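Local coordinates for phosphatidylglycerophosphatase B (PDB 6FMX), which removes the terminal phosphate from phosphatidylglycerophosphate to give phosphatidylglycerol and also dephosphorylates undecaprenyl pyrophosphate in the bacterial cell membrane, at residues Y148-I151 and A152-V156. Numbering follows the deposited sequence.
Sequences YPVI and AYFLV
With chi1 of Val-150 at 163°, its CG1 stands opposite the backbone N and beside the carbonyl carbon, which places this methyl against the ring of Phe-154, one turn on. Phe-154 has CG opposite its own carbonyl carbon and beside its backbone N (chi1 -78°), and the two side chains lie side by side, pointing the same way. CG1 of Val-150 meets the edge of the Phe-154 ring, in its plane, 3.7 Å from CD2 of Phe-154. One ring face is taken by Tyr-153, whose CD2 sits 3.8 Å above the Phe-154 ring plane, over its centre. The same i to i+4 spacing sets Ile-151 and Leu-155 side by side, pointing the same way: CG2 of Ile-151 touches CD1 of Leu-155 at 3.6 Å. Backbone i to i+4 hydrogen bonds run along the helix: Ala-152 N to Tyr-148 O, Tyr-153 N to Pro-149 O, Phe-154 N to Val-150 O (3.0 Å) and Leu-155 N to Ile-151 O (2.8 Å). Proline brings no N-H, so the helix is kinked where Pro-149 N lacks a bond to the preceding turn. Phe-154 also packs on Leu-99 and Met-100 of helix 96-118, and Ile-151 on Leu-80 and Ile-84 of helix 74-92. Tyr-148 OH bonds to Leu-71 O, Tyr-153 OH to Asp-213 and Lys-217. An alanine in place of Phe-154 would remove the ring and is likely to leave Val-150 CG1 and Tyr-153 CD2 without their aromatic neighbour, opening a gap toward Met-100. This is classic i to i+4 side-chain packing in a proline-kinked transmembrane helix of the PAP2 bundle, in its probably cytoplasmic half; the helix's opposite end carries His-140, the probable proton donor.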
ATOM      1  N   TYR A 148      -1.156  -2.570  -6.004  1.00 27.38           N
ATOM      2  CA  TYR A 148      -1.533  -3.937  -6.365  1.00 27.78           C
ATOM      3  C   TYR A 148      -3.019  -4.056  -6.714  1.00 28.75           C
ATOM      4  O   TYR A 148      -3.347  -4.736  -7.697  1.00 25.29           O
ATOM      5  CB  TYR A 148      -1.113  -4.934  -5.272  1.00 27.27           C
ATOM      6  CG  TYR A 148       0.381  -5.169  -5.295  1.00 28.25           C
ATOM      7  CD1 TYR A 148       0.976  -5.854  -6.349  1.00 28.12           C
ATOM      8  CD2 TYR A 148       1.195  -4.653  -4.310  1.00 28.16           C
ATOM      9  CE1 TYR A 148       2.345  -6.043  -6.394  1.00 28.90           C
ATOM     10  CE2 TYR A 148       2.565  -4.832  -4.347  1.00 28.85           C
ATOM     11  CZ  TYR A 148       3.130  -5.525  -5.387  1.00 27.87           C
ATOM     12  OH  TYR A 148       4.491  -5.699  -5.414  1.00 28.69           O
ATOM     13  N   PRO A 149      -3.951  -3.437  -5.975  1.00 27.78           N
ATOM     14  CA  PRO A 149      -5.343  -3.422  -6.466  1.00 28.65           C
ATOM     15  C   PRO A 149      -5.511  -2.705  -7.796  1.00 28.41           C
ATOM     16  O   PRO A 149      -6.349  -3.119  -8.613  1.00 27.45           O
ATOM     17  CB  PRO A 149      -6.108  -2.715  -5.341  1.00 28.83           C
ATOM     18  CG  PRO A 149      -5.274  -2.934  -4.127  1.00 30.82           C
ATOM     19  CD  PRO A 149      -3.851  -2.911  -4.595  1.00 25.13           C
ATOM     20  N   VAL A 150      -4.735  -1.645  -8.041  1.00 27.71           N
ATOM     21  CA  VAL A 150      -4.802  -0.951  -9.325  1.00 26.96           C
ATOM     22  C   VAL A 150      -4.330  -1.867 -10.447  1.00 29.93           C
ATOM     23  O   VAL A 150      -4.967  -1.964 -11.503  1.00 26.21           O
ATOM     24  CB  VAL A 150      -3.978   0.347  -9.274  1.00 28.85           C
ATOM     25  CG1 VAL A 150      -3.683   0.849 -10.670  1.00 29.57           C
ATOM     26  CG2 VAL A 150      -4.722   1.406  -8.496  1.00 28.20           C
ATOM     27  N   ILE A 151      -3.191  -2.535 -10.241  1.00 28.94           N
ATOM     28  CA  ILE A 151      -2.708  -3.496 -11.230  1.00 26.31           C
ATOM     29  C   ILE A 151      -3.769  -4.551 -11.498  1.00 27.89           C
ATOM     30  O   ILE A 151      -4.063  -4.886 -12.653  1.00 26.93           O
ATOM     31  CB  ILE A 151      -1.387  -4.131 -10.759  1.00 25.56           C
ATOM     32  CG1 ILE A 151      -0.231  -3.142 -10.902  1.00 26.21           C
ATOM     33  CG2 ILE A 151      -1.116  -5.432 -11.529  1.00 28.62           C
ATOM     34  CD1 ILE A 151       1.074  -3.615 -10.227  1.00 31.55           C
ATOM     35  N   ALA A 152      -4.362  -5.088 -10.428  1.00 26.21           N
ATOM     36  CA  ALA A 152      -5.431  -6.069 -10.577  1.00 26.81           C
ATOM     37  C   ALA A 152      -6.566  -5.523 -11.432  1.00 28.96           C
ATOM     38  O   ALA A 152      -7.083  -6.225 -12.309  1.00 28.78           O
ATOM     39  CB  ALA A 152      -5.958  -6.484  -9.204  1.00 27.11           C
ATOM     40  N   TYR A 153      -6.967  -4.273 -11.186  1.00 27.74           N
ATOM     41  CA  TYR A 153      -8.074  -3.700 -11.944  1.00 28.06           C
ATOM     42  C   TYR A 153      -7.744  -3.634 -13.427  1.00 28.50           C
ATOM     43  O   TYR A 153      -8.553  -4.045 -14.269  1.00 28.91           O
ATOM     44  CB  TYR A 153      -8.426  -2.305 -11.415  1.00 24.80           C
ATOM     45  CG  TYR A 153      -9.385  -1.573 -12.335  1.00 26.02           C
ATOM     46  CD1 TYR A 153     -10.727  -1.910 -12.359  1.00 30.28           C
ATOM     47  CD2 TYR A 153      -8.950  -0.553 -13.173  1.00 24.71           C
ATOM     48  CE1 TYR A 153     -11.624  -1.258 -13.203  1.00 31.05           C
ATOM     49  CE2 TYR A 153      -9.832   0.106 -14.020  1.00 28.15           C
ATOM     50  CZ  TYR A 153     -11.165  -0.257 -14.028  1.00 29.29           C
ATOM     51  OH  TYR A 153     -12.041   0.386 -14.861  1.00 31.83           O
ATOM     52  N   PHE A 154      -6.557  -3.131 -13.770  1.00 25.51           N
ATOM     53  CA  PHE A 154      -6.219  -2.966 -15.176  1.00 28.69           C
ATOM     54  C   PHE A 154      -5.882  -4.288 -15.857  1.00 30.72           C
ATOM     55  O   PHE A 154      -6.154  -4.445 -17.052  1.00 30.13           O
ATOM     56  CB  PHE A 154      -5.073  -1.969 -15.318  1.00 29.82           C
ATOM     57  CG  PHE A 154      -5.511  -0.535 -15.172  1.00 31.03           C
ATOM     58  CD1 PHE A 154      -6.334   0.044 -16.120  1.00 28.92           C
ATOM     59  CD2 PHE A 154      -5.110   0.224 -14.078  1.00 28.94           C
ATOM     60  CE1 PHE A 154      -6.753   1.359 -15.989  1.00 30.60           C
ATOM     61  CE2 PHE A 154      -5.522   1.550 -13.935  1.00 30.46           C
ATOM     62  CZ  PHE A 154      -6.342   2.122 -14.891  1.00 31.94           C
ATOM     63  N   LEU A 155      -5.321  -5.256 -15.127  1.00 31.34           N
ATOM     64  CA  LEU A 155      -5.115  -6.576 -15.720  1.00 30.28           C
ATOM     65  C   LEU A 155      -6.445  -7.234 -16.068  1.00 32.65           C
ATOM     66  O   LEU A 155      -6.611  -7.765 -17.171  1.00 35.51           O
ATOM     67  CB  LEU A 155      -4.310  -7.475 -14.783  1.00 29.53           C
ATOM     68  CG  LEU A 155      -2.826  -7.134 -14.581  1.00 31.85           C
ATOM     69  CD1 LEU A 155      -2.178  -8.175 -13.672  1.00 27.91           C
ATOM     70  CD2 LEU A 155      -2.074  -6.992 -15.912  1.00 30.30           C
ATOM     71  N   VAL A 156      -7.400  -7.216 -15.135  1.00 32.11           N
ATOM     72  CA  VAL A 156      -8.719  -7.778 -15.407  1.00 31.57           C
ATOM     73  C   VAL A 156      -9.420  -6.990 -16.511  1.00 33.76           C
ATOM     74  O   VAL A 156     -10.172  -7.561 -17.310  1.00 35.37           O
ATOM     75  CB  VAL A 156      -9.548  -7.825 -14.103  1.00 33.98           C
ATOM     76  CG1 VAL A 156     -11.035  -8.005 -14.387  1.00 38.33           C
ATOM     77  CG2 VAL A 156      -9.048  -8.948 -13.193  1.00 32.58           C
TER